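Agmatinase (Burkholderia thailandensis, PDB 4DZ4) probably hydrolyses agmatine to putrescine and urea, using a pair of manganese ions, as a member of the agmatinase branch of the arginase family. Local coordinates at residues D12-R17 against A30-F35; R38-D43 against V98-D103; A117-A122 against L145-A150; G154-L159 against L191-A196. All coordinates share one frame; numbering follows the deposited sequence.

In the fold
The four contacts follow one another along the chain, each closing before the next opens. Contacts 1 and 2, centres about 11 Å apart, form the outer flank of the parallel sheet: contact 1 packs the short helix 13-16 on the loop 30-35, and contact 2 attaches strand 39-40 to strand 98-103. Strand 98-103 leads into helix 114-126, which packs on helix 142-153 in contact 3 (centres about 18 Å apart). Helix 142-153 leads to strand 158-162 and contact 4, whose centre is about 16 Å from that of contact 3. Contacts 1 and 2 touch the second subunit; contacts 3 and 4 touch no other chain and approach the manganese site. The centres of contacts 1 and 4 are about 37 Å apart.

Contact 1 of 4, residues D12-R17 against A30-F35; sequences DGAIRR and AGVLSF
Asp12 and Val32 carry the polar part of this contact, a small example of how one carboxylate can tie down a loop that lacks regular structure. The Val32 N-H reaches Asp12 OD1 at 2.8 Å, meeting the oxygen nearly along its C-O axis, although the bond is bent at the hydrogen (130°). The same oxygen lies 3.2 Å from CA of Gly31, whose positive phi (86°) belongs to a backbone shape in which a CB would be jammed against the preceding carbonyl O. Asp12 OD2 turns to the second subunit, where it forms a salt bridge with Arg42 and accepts from the backbone N of Asp103; one carboxylate thus joins a loop of its own chain to a neighbour.

A water adds a second polar link, accepting from Ala14 N and donating to Val32 O, 3.0 Å from each.

The apolar part centres on the two methyls of Val32. With CG1 anti to the backbone N (chi1 174°), that methyl faces Ala14 CB at 3.9 Å, while CG2 meets the Ile15 side chain, which crosses the valine at about a right angle; Ile15 CD1 is 3.9 Å from Val32 CG2. Ala14 CB also sits 3.2 Å from Ser34 OG, a hydroxyl hydrogen-bonded to Arg38 O. Tyr40 of the same chain and Tyr40 of the second subunit both pack on Val32.

Short helix 13-16 and the loop leading to strand 39-40 are thereby joined into an N-terminal segment at the sheet's edge, an irregular loop-on-helix packing that forms part of a subunit interface.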
# COMPACT_ATOMS: atom_id res chain seq x y z
N ASP B 12 3.04 19.07 -22.82
CA ASP B 12 4.34 18.51 -23.24
C ASP B 12 5.37 19.58 -23.54
O ASP B 12 6.17 19.45 -24.45
CB ASP B 12 4.15 17.55 -24.44
CG ASP B 12 3.34 16.34 -24.07
OD1 ASP B 12 3.63 15.77 -23.00
OD2 ASP B 12 2.45 15.95 -24.85
N GLY B 13 5.34 20.65 -22.75
CA GLY B 13 6.32 21.74 -22.89
C GLY B 13 7.78 21.29 -22.81
O GLY B 13 8.61 21.85 -23.51
N ALA B 14 8.08 20.27 -22.00
CA ALA B 14 9.44 19.77 -21.82
C ALA B 14 10.11 19.33 -23.13
O ALA B 14 11.35 19.33 -23.25
CB ALA B 14 9.43 18.61 -20.81
N ILE B 15 9.30 18.96 -24.12
CA ILE B 15 9.82 18.47 -25.39
C ILE B 15 9.45 19.37 -26.57
O ILE B 15 9.92 19.14 -27.68
CB ILE B 15 9.41 16.98 -25.66
CG1 ILE B 15 7.87 16.81 -25.82
CG2 ILE B 15 10.02 16.07 -24.58
CD1 ILE B 15 7.41 15.47 -26.40
N ARG B 16 8.61 20.38 -26.33
CA ARG B 16 8.07 21.24 -27.39
C ARG B 16 8.57 22.69 -27.33
O ARG B 16 8.68 23.36 -28.38
CB ARG B 16 6.53 21.25 -27.36
CG ARG B 16 5.86 19.91 -27.68
CD ARG B 16 4.35 20.02 -27.48
NE ARG B 16 3.72 20.85 -28.50
CZ ARG B 16 2.50 21.40 -28.42
NH1 ARG B 16 1.74 21.23 -27.34
NH2 ARG B 16 2.03 22.12 -29.44
N ARG B 17 8.85 23.21 -26.14
CA ARG B 17 9.29 24.62 -26.04
C ARG B 17 10.60 24.89 -26.78
O ARG B 17 11.61 24.24 -26.54
CB ARG B 17 9.44 25.06 -24.57
CG ARG B 17 8.16 25.57 -23.93
CD ARG B 17 8.45 26.29 -22.61
NE ARG B 17 9.32 25.42 -21.84
CZ ARG B 17 8.91 24.49 -21.00
NH1 ARG B 17 7.62 24.30 -20.73
NH2 ARG B 17 9.83 23.73 -20.43
N ALA B 30 -0.93 14.77 -16.71
CA ALA B 30 -0.39 14.23 -17.96
C ALA B 30 0.86 15.01 -18.35
O ALA B 30 1.38 15.82 -17.56
CB ALA B 30 -1.46 14.30 -19.06
N GLY B 31 1.34 14.79 -19.57
CA GLY B 31 2.47 15.57 -20.07
C GLY B 31 3.84 15.03 -19.70
O GLY B 31 3.98 14.33 -18.70
N VAL B 32 4.86 15.38 -20.48
CA VAL B 32 6.22 14.83 -20.22
C VAL B 32 6.70 15.24 -18.82
O VAL B 32 6.57 16.39 -18.42
CB VAL B 32 7.23 15.24 -21.29
CG1 VAL B 32 8.64 14.78 -20.90
CG2 VAL B 32 6.84 14.65 -22.65
N LEU B 33 7.19 14.25 -18.06
CA LEU B 33 7.50 14.44 -16.64
C LEU B 33 8.98 14.78 -16.39
O LEU B 33 9.67 14.09 -15.63
CB LEU B 33 7.11 13.17 -15.85
CG LEU B 33 5.64 12.74 -15.92
CD1 LEU B 33 5.44 11.33 -15.34
CD2 LEU B 33 4.70 13.76 -15.25
N SER B 34 9.48 15.87 -16.99
CA SER B 34 10.79 16.40 -16.57
C SER B 34 10.61 17.21 -15.29
O SER B 34 9.47 17.51 -14.90
CB SER B 34 11.37 17.30 -17.66
OG SER B 34 10.48 18.40 -17.81
N PHE B 35 11.70 17.56 -14.62
CA PHE B 35 11.55 18.28 -13.37
C PHE B 35 10.93 19.66 -13.59
O PHE B 35 11.47 20.47 -14.33
CB PHE B 35 12.86 18.42 -12.58
CG PHE B 35 12.64 19.11 -11.27
CD1 PHE B 35 12.12 18.39 -10.18
CD2 PHE B 35 12.86 20.49 -11.14
CE1 PHE B 35 11.85 19.05 -8.98
CE2 PHE B 35 12.60 21.15 -9.94
CZ PHE B 35 12.09 20.43 -8.86
O HOH W 1 6.14 18.63 -20.36

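Contact 2 of 4, residues R38-D43 against V98-D103; sequences RNYTRD and VIDYGD. With EDO (1,2-ethanediol), chain Z.
Arg42 lies across the ring of Tyr101, with its guanidinium plane only 8° from the ring plane. A bend at chi2 (-83°) brings CD over the middle of the ring, 3.5 Å from the Tyr101 centroid, as a CH-pi contact, and sets the guanidinium towards the rim near CE2. Arg42 NE also donates to the backbone O of Tyr101 at 2.8 Å. Arg42 NH2 continues to a salt bridge with Asp12 of the second subunit, and Arg42 N donates to EDO O2 (2.7 Å) of an ethanediol probably from the crystallisation liquor.

Tyr40 and Asp100 lie side by side and point the same way, Tyr40 CE1 being 3.6 Å from Asp100 CG. The carboxylate is held by Arg74, and its OD1 takes the N-H of Gly102 in an Asx turn. Thr41 turns CG2 onto Ile99 CD1 (3.6 Å). Its OG1, anti to the backbone N (chi1 -174°), accepts from Asp43 N in an ST turn.

Arg38, bent at chi2 and chi3, crosses Val98 at about a right angle; its NH1 is hydrogen-bonded to Gly22 O. A water links Asn39 N to Val98 O. Two backbone bonds, Asp100 N to Asn39 O (2.9 Å) and Thr41 N to Asp100 O (3.1 Å), both end on Asp100 and flank Tyr40. This is a parallel beta bridge, by which the short strand 39-40 extends the central sheet of the arginase fold at its outer edge.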
# COMPACT_ATOMS: atom_id res chain seq x y z
N ARG B 38 10.65 21.44 -17.10
CA ARG B 38 11.71 22.14 -17.79
C ARG B 38 12.20 21.39 -19.04
O ARG B 38 12.04 20.16 -19.17
CB ARG B 38 12.87 22.49 -16.83
CG ARG B 38 12.51 23.45 -15.70
CD ARG B 38 11.37 24.43 -16.05
NE ARG B 38 11.69 25.31 -17.15
CZ ARG B 38 10.79 25.98 -17.87
NH1 ARG B 38 11.21 26.73 -18.84
NH2 ARG B 38 9.47 25.85 -17.65
N ASN B 39 12.76 22.13 -20.00
CA ASN B 39 13.19 21.49 -21.24
C ASN B 39 14.13 20.32 -20.98
O ASN B 39 15.12 20.48 -20.26
CB ASN B 39 13.95 22.46 -22.13
CG ASN B 39 13.08 23.58 -22.66
OD1 ASN B 39 11.93 23.74 -22.28
ND2 ASN B 39 13.64 24.37 -23.57
N TYR B 40 13.82 19.17 -21.57
CA TYR B 40 14.78 18.06 -21.64
C TYR B 40 15.82 18.34 -22.72
O TYR B 40 15.49 18.38 -23.92
CB TYR B 40 14.06 16.77 -22.02
CG TYR B 40 13.58 15.90 -20.88
CD1 TYR B 40 14.37 15.67 -19.73
CD2 TYR B 40 12.36 15.22 -20.98
CE1 TYR B 40 13.91 14.85 -18.71
CE2 TYR B 40 11.92 14.36 -19.97
CZ TYR B 40 12.69 14.18 -18.86
OH TYR B 40 12.24 13.34 -17.88
N THR B 41 17.06 18.49 -22.31
CA THR B 41 18.15 18.78 -23.27
C THR B 41 19.50 18.58 -22.62
O THR B 41 19.63 18.72 -21.41
CB THR B 41 18.08 20.22 -23.84
OG1 THR B 41 19.07 20.39 -24.87
CG2 THR B 41 18.29 21.28 -22.72
N ARG B 42 20.50 18.28 -23.45
CA ARG B 42 21.91 18.20 -23.04
C ARG B 42 22.70 19.45 -23.53
O ARG B 42 23.90 19.56 -23.26
CB ARG B 42 22.57 16.91 -23.58
CG ARG B 42 21.90 15.59 -23.11
CD ARG B 42 22.43 15.22 -21.75
NE ARG B 42 21.87 14.03 -21.11
CZ ARG B 42 22.52 12.87 -21.04
NH1 ARG B 42 23.72 12.73 -21.62
NH2 ARG B 42 21.99 11.85 -20.38
N ASP B 43 22.01 20.38 -24.20
CA ASP B 43 22.61 21.64 -24.66
C ASP B 43 22.64 22.66 -23.54
O ASP B 43 21.60 23.05 -23.02
CB ASP B 43 21.83 22.20 -25.85
CG ASP B 43 21.93 21.31 -27.07
OD1 ASP B 43 22.96 20.63 -27.23
OD2 ASP B 43 20.97 21.29 -27.89
N VAL B 98 16.47 27.16 -16.78
CA VAL B 98 16.62 25.88 -16.07
C VAL B 98 16.24 24.76 -17.02
O VAL B 98 15.18 24.83 -17.64
CB VAL B 98 15.70 25.82 -14.84
CG1 VAL B 98 15.92 24.52 -14.04
CG2 VAL B 98 15.93 27.01 -13.93
N ILE B 99 17.10 23.74 -17.12
CA ILE B 99 16.79 22.58 -17.96
C ILE B 99 16.85 21.31 -17.11
O ILE B 99 17.42 21.31 -16.00
CB ILE B 99 17.75 22.44 -19.15
CG1 ILE B 99 19.19 22.13 -18.64
CG2 ILE B 99 17.66 23.72 -20.00
CD1 ILE B 99 20.22 21.65 -19.66
N ASP B 100 16.25 20.25 -17.65
CA ASP B 100 16.44 18.90 -17.09
C ASP B 100 17.33 18.14 -18.09
O ASP B 100 16.95 17.86 -19.23
CB ASP B 100 15.06 18.23 -16.86
CG ASP B 100 15.16 16.93 -16.07
OD1 ASP B 100 16.21 16.28 -16.14
OD2 ASP B 100 14.16 16.56 -15.41
N TYR B 101 18.53 17.81 -17.62
CA TYR B 101 19.59 17.15 -18.38
C TYR B 101 19.27 15.66 -18.55
O TYR B 101 19.88 14.98 -19.38
CB TYR B 101 20.87 17.33 -17.55
CG TYR B 101 22.19 16.74 -18.10
CD1 TYR B 101 23.13 17.53 -18.70
CD2 TYR B 101 22.47 15.37 -17.94
CE1 TYR B 101 24.34 16.98 -19.17
CE2 TYR B 101 23.64 14.81 -18.42
CZ TYR B 101 24.58 15.61 -19.02
OH TYR B 101 25.76 15.01 -19.49
N GLY B 102 18.33 15.15 -17.78
CA GLY B 102 18.19 13.70 -17.63
C GLY B 102 19.11 13.20 -16.52
O GLY B 102 19.32 13.88 -15.50
N ASP B 103 19.70 12.03 -16.71
CA ASP B 103 20.48 11.41 -15.64
C ASP B 103 21.94 11.11 -15.97
O ASP B 103 22.32 10.99 -17.14
CB ASP B 103 19.81 10.08 -15.22
CG ASP B 103 18.41 10.27 -14.66
OD1 ASP B 103 18.16 11.28 -13.94
OD2 ASP B 103 17.52 9.44 -14.96
C1 EDO Z . 20.29 15.98 -27.53
O1 EDO Z . 21.71 15.78 -27.45
C2 EDO Z . 19.82 16.56 -26.21
O2 EDO Z . 20.43 17.86 -26.11
O HOH W 2 13.80 27.97 -17.60
O HOH W 3 13.68 24.90 -19.74

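Contact 3 of 4, residues A117-A122 against L145-A150; sequences AIVEHA and LLIAHA
Leu145, which touches Ile118 and Ala122 across the seam, places its carbonyl O in plane at the edge of the His149 ring, where ND1 donates to it at 2.8 Å. The donor stands above the carbonyl plane (48° out of it), and the same oxygen also accepts the helical N-H of His149. Tyr242 meets the His149 ring edge-to-face, as Tyr101 does that of His121, whose NE2 is bonded to Ser52.

The side chains that meet between the helices are all apolar. Ala122 CB and Ala148 CB meet at 3.4 Å, tighter than usual van der Waals contact, and these small residues let the axes of segments 117-122 and 145-150 approach to 8.2 Å at a crossing angle of -40°. Leu145 CD2 reaches across to Ile118 CG2 (3.8 Å), a methyl placed anti to the isoleucine backbone N, and to Ala122 CB (4.0 Å). Elsewhere in the seam, Val119 CG2 touches Ile147 CG2 at 4.2 Å.

Helices 114-126 and 142-153 thus pack side by side over strand 131-136. With His149 ND1 bonded within its own helix and His121 NE2 to Ser52, the chemistry is consistent with a seam held mainly by apolar fit.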
# COMPACT_ATOMS: atom_id res chain seq x y z
N ALA B 117 32.46 8.43 -12.80
CA ALA B 117 31.33 8.76 -13.68
C ALA B 117 30.61 10.02 -13.17
O ALA B 117 30.31 10.92 -13.95
CB ALA B 117 30.33 7.59 -13.82
N ILE B 118 30.38 10.08 -11.86
CA ILE B 118 29.71 11.21 -11.25
C ILE B 118 30.59 12.49 -11.31
O ILE B 118 30.09 13.58 -11.67
CB ILE B 118 29.23 10.92 -9.82
CG1 ILE B 118 28.26 9.72 -9.82
CG2 ILE B 118 28.59 12.19 -9.20
CD1 ILE B 118 27.98 9.16 -8.43
N VAL B 119 31.88 12.35 -11.00
CA VAL B 119 32.81 13.51 -11.15
C VAL B 119 32.74 14.05 -12.58
O VAL B 119 32.65 15.26 -12.79
CB VAL B 119 34.26 13.15 -10.75
CG1 VAL B 119 35.21 14.35 -10.97
CG2 VAL B 119 34.31 12.70 -9.29
N GLU B 120 32.76 13.16 -13.58
CA GLU B 120 32.81 13.63 -14.98
C GLU B 120 31.49 14.26 -15.43
O GLU B 120 31.46 15.20 -16.21
CB GLU B 120 33.19 12.46 -15.89
CG GLU B 120 33.14 12.75 -17.38
CD GLU B 120 34.13 13.83 -17.83
OE1 GLU B 120 35.09 14.21 -17.11
OE2 GLU B 120 33.93 14.32 -18.96
N HIS B 121 30.37 13.73 -14.93
CA HIS B 121 29.06 14.31 -15.17
C HIS B 121 29.05 15.74 -14.68
O HIS B 121 28.65 16.66 -15.40
CB HIS B 121 28.03 13.41 -14.45
CG HIS B 121 26.62 13.96 -14.42
ND1 HIS B 121 25.78 13.89 -15.49
CD2 HIS B 121 25.88 14.52 -13.37
CE1 HIS B 121 24.59 14.43 -15.14
NE2 HIS B 121 24.66 14.82 -13.85
N ALA B 122 29.51 15.94 -13.45
CA ALA B 122 29.51 17.28 -12.84
C ALA B 122 30.54 18.17 -13.56
O ALA B 122 30.27 19.32 -13.87
CB ALA B 122 29.81 17.20 -11.35
N LEU B 145 30.26 14.84 -6.27
CA LEU B 145 29.76 16.15 -6.68
C LEU B 145 30.61 17.25 -6.05
O LEU B 145 30.97 18.22 -6.74
CB LEU B 145 28.28 16.33 -6.30
CG LEU B 145 27.28 15.46 -7.10
CD1 LEU B 145 25.86 15.69 -6.57
CD2 LEU B 145 27.33 15.74 -8.61
N LEU B 146 30.97 17.10 -4.78
CA LEU B 146 31.83 18.07 -4.11
C LEU B 146 33.23 18.11 -4.73
O LEU B 146 33.84 19.17 -4.84
CB LEU B 146 31.93 17.77 -2.61
CG LEU B 146 30.69 18.12 -1.79
CD1 LEU B 146 30.85 17.51 -0.41
CD2 LEU B 146 30.44 19.64 -1.71
N ILE B 147 33.76 16.96 -5.12
CA ILE B 147 35.07 16.91 -5.80
C ILE B 147 35.04 17.83 -7.02
O ILE B 147 35.92 18.67 -7.19
CB ILE B 147 35.47 15.47 -6.20
CG1 ILE B 147 35.78 14.66 -4.92
CG2 ILE B 147 36.65 15.45 -7.17
CD1 ILE B 147 35.90 13.17 -5.15
N ALA B 148 34.01 17.66 -7.85
CA ALA B 148 33.92 18.41 -9.10
C ALA B 148 33.67 19.90 -8.80
O ALA B 148 34.25 20.78 -9.45
CB ALA B 148 32.80 17.84 -9.95
N HIS B 149 32.86 20.18 -7.78
CA HIS B 149 32.62 21.58 -7.37
C HIS B 149 33.84 22.29 -6.84
O HIS B 149 34.06 23.46 -7.15
CB HIS B 149 31.44 21.67 -6.40
CG HIS B 149 30.09 21.65 -7.09
ND1 HIS B 149 29.54 20.51 -7.55
CD2 HIS B 149 29.21 22.68 -7.41
CE1 HIS B 149 28.35 20.80 -8.14
NE2 HIS B 149 28.16 22.13 -8.05
N ALA B 150 34.66 21.60 -6.05
CA ALA B 150 35.92 22.18 -5.58
C ALA B 150 36.88 22.48 -6.72
O ALA B 150 37.66 23.43 -6.61
CB ALA B 150 36.58 21.27 -4.55

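Contact 4 of 4, residues G154-L159 against L191-A196; sequences GKPLSL and LIDPKA
Ser158 OG donates to Ala196 O at 2.7 Å, which makes the serine hydroxyl the link between strand 158-162 and the far end of the 191-196 loop. A chi1 of -79°, with OG anti to the serine's own carbonyl carbon, turns the hydroxyl to this acceptor, and Ala196 CB is 3.5 Å from Ser158 OG. Two backbone bonds fasten the near end: Leu157 N to Leu191 O, almost straight at 2.8 Å (177°), and Asp193 N to Leu157 O at 2.9 Å. Together they use both polar backbone atoms of Leu157 around Ile192, a single bridge between the segments.

Packing spreads outward from these bonds. Pro156, which follows a cis peptide bond, lies beside Asp193 with the two side chains pointing the same way, Pro156 CG being 3.8 Å from Asp193 CB. On the buried side Leu159 CD2 meets Ile192 CD1 at 4.0 Å. Lys155 CD brushes Leu191 CD2 at 4.3 Å.

Leu159 touches Tyr242 and Thr244 of strand 240-246, its side chain about 9 Å from a manganese ion. Leu191 rests on Tyr143, Ile147 and Ala150, and Ile192 on Ala186 and Val187; residues 191-196 thus lie beside the segment leading into strand 158-162, touching helices 142-153 and 182-188.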
# COMPACT_ATOMS: atom_id res chain seq x y z
N GLY B 154 37.01 26.18 -6.00
CA GLY B 154 38.10 26.16 -5.03
C GLY B 154 37.73 25.36 -3.79
O GLY B 154 36.58 24.92 -3.62
N LYS B 155 38.71 25.17 -2.93
CA LYS B 155 38.46 24.49 -1.66
C LYS B 155 39.19 25.21 -0.53
O LYS B 155 40.17 25.89 -0.79
CB LYS B 155 38.85 23.00 -1.75
CG LYS B 155 40.28 22.71 -2.12
CD LYS B 155 40.49 21.20 -2.03
CE LYS B 155 41.55 20.74 -2.99
NZ LYS B 155 42.90 21.19 -2.54
N PRO B 156 38.69 25.08 0.72
CA PRO B 156 37.52 24.29 1.12
C PRO B 156 36.17 25.02 0.96
O PRO B 156 36.11 26.25 1.08
CB PRO B 156 37.79 23.99 2.59
CG PRO B 156 38.56 25.19 3.07
CD PRO B 156 39.38 25.68 1.88
N LEU B 157 35.12 24.26 0.66
CA LEU B 157 33.77 24.81 0.52
C LEU B 157 33.04 24.77 1.85
O LEU B 157 33.37 23.97 2.72
CB LEU B 157 32.97 23.99 -0.50
CG LEU B 157 33.59 23.94 -1.89
CD1 LEU B 157 32.92 22.87 -2.75
CD2 LEU B 157 33.50 25.31 -2.54
N SER B 158 32.04 25.64 2.01
CA SER B 158 31.12 25.53 3.13
C SER B 158 30.03 24.54 2.77
O SER B 158 29.44 24.62 1.67
CB SER B 158 30.50 26.89 3.44
OG SER B 158 31.41 27.66 4.18
N LEU B 159 29.77 23.59 3.67
CA LEU B 159 28.66 22.65 3.45
C LEU B 159 27.48 23.03 4.33
O LEU B 159 27.64 23.27 5.54
CB LEU B 159 29.09 21.21 3.72
CG LEU B 159 28.09 20.14 3.26
CD1 LEU B 159 28.08 20.03 1.74
CD2 LEU B 159 28.46 18.80 3.90
N LEU B 191 37.91 19.12 1.20
CA LEU B 191 36.87 19.63 0.30
C LEU B 191 35.96 20.60 1.00
O LEU B 191 35.42 21.52 0.37
CB LEU B 191 36.01 18.50 -0.30
CG LEU B 191 36.76 17.54 -1.22
CD1 LEU B 191 35.81 16.47 -1.72
CD2 LEU B 191 37.40 18.29 -2.39
N ILE B 192 35.73 20.37 2.29
CA ILE B 192 34.83 21.22 3.06
C ILE B 192 35.49 21.69 4.35
O ILE B 192 36.33 21.00 4.90
CB ILE B 192 33.49 20.54 3.37
CG1 ILE B 192 33.68 19.30 4.25
CG2 ILE B 192 32.72 20.24 2.08
CD1 ILE B 192 32.42 18.47 4.42
N ASP B 193 35.12 22.89 4.79
CA ASP B 193 35.72 23.50 5.96
C ASP B 193 34.76 23.28 7.12
O ASP B 193 33.69 23.90 7.15
CB ASP B 193 35.89 25.00 5.72
CG ASP B 193 36.42 25.75 6.94
OD1 ASP B 193 36.57 25.17 8.03
OD2 ASP B 193 36.70 26.95 6.81
N PRO B 194 35.16 22.44 8.10
CA PRO B 194 34.18 22.11 9.15
C PRO B 194 33.71 23.30 9.97
O PRO B 194 32.51 23.39 10.26
CB PRO B 194 34.91 21.09 10.03
CG PRO B 194 36.02 20.56 9.17
CD PRO B 194 36.43 21.70 8.28
N LYS B 195 34.63 24.22 10.32
CA LYS B 195 34.25 25.40 11.11
C LYS B 195 33.24 26.32 10.40
O LYS B 195 32.48 27.03 11.06
CB LYS B 195 35.51 26.18 11.54
N ALA B 196 33.22 26.30 9.06
CA ALA B 196 32.30 27.10 8.24
C ALA B 196 31.24 26.23 7.58
O ALA B 196 30.63 26.62 6.58
CB ALA B 196 33.08 27.92 7.20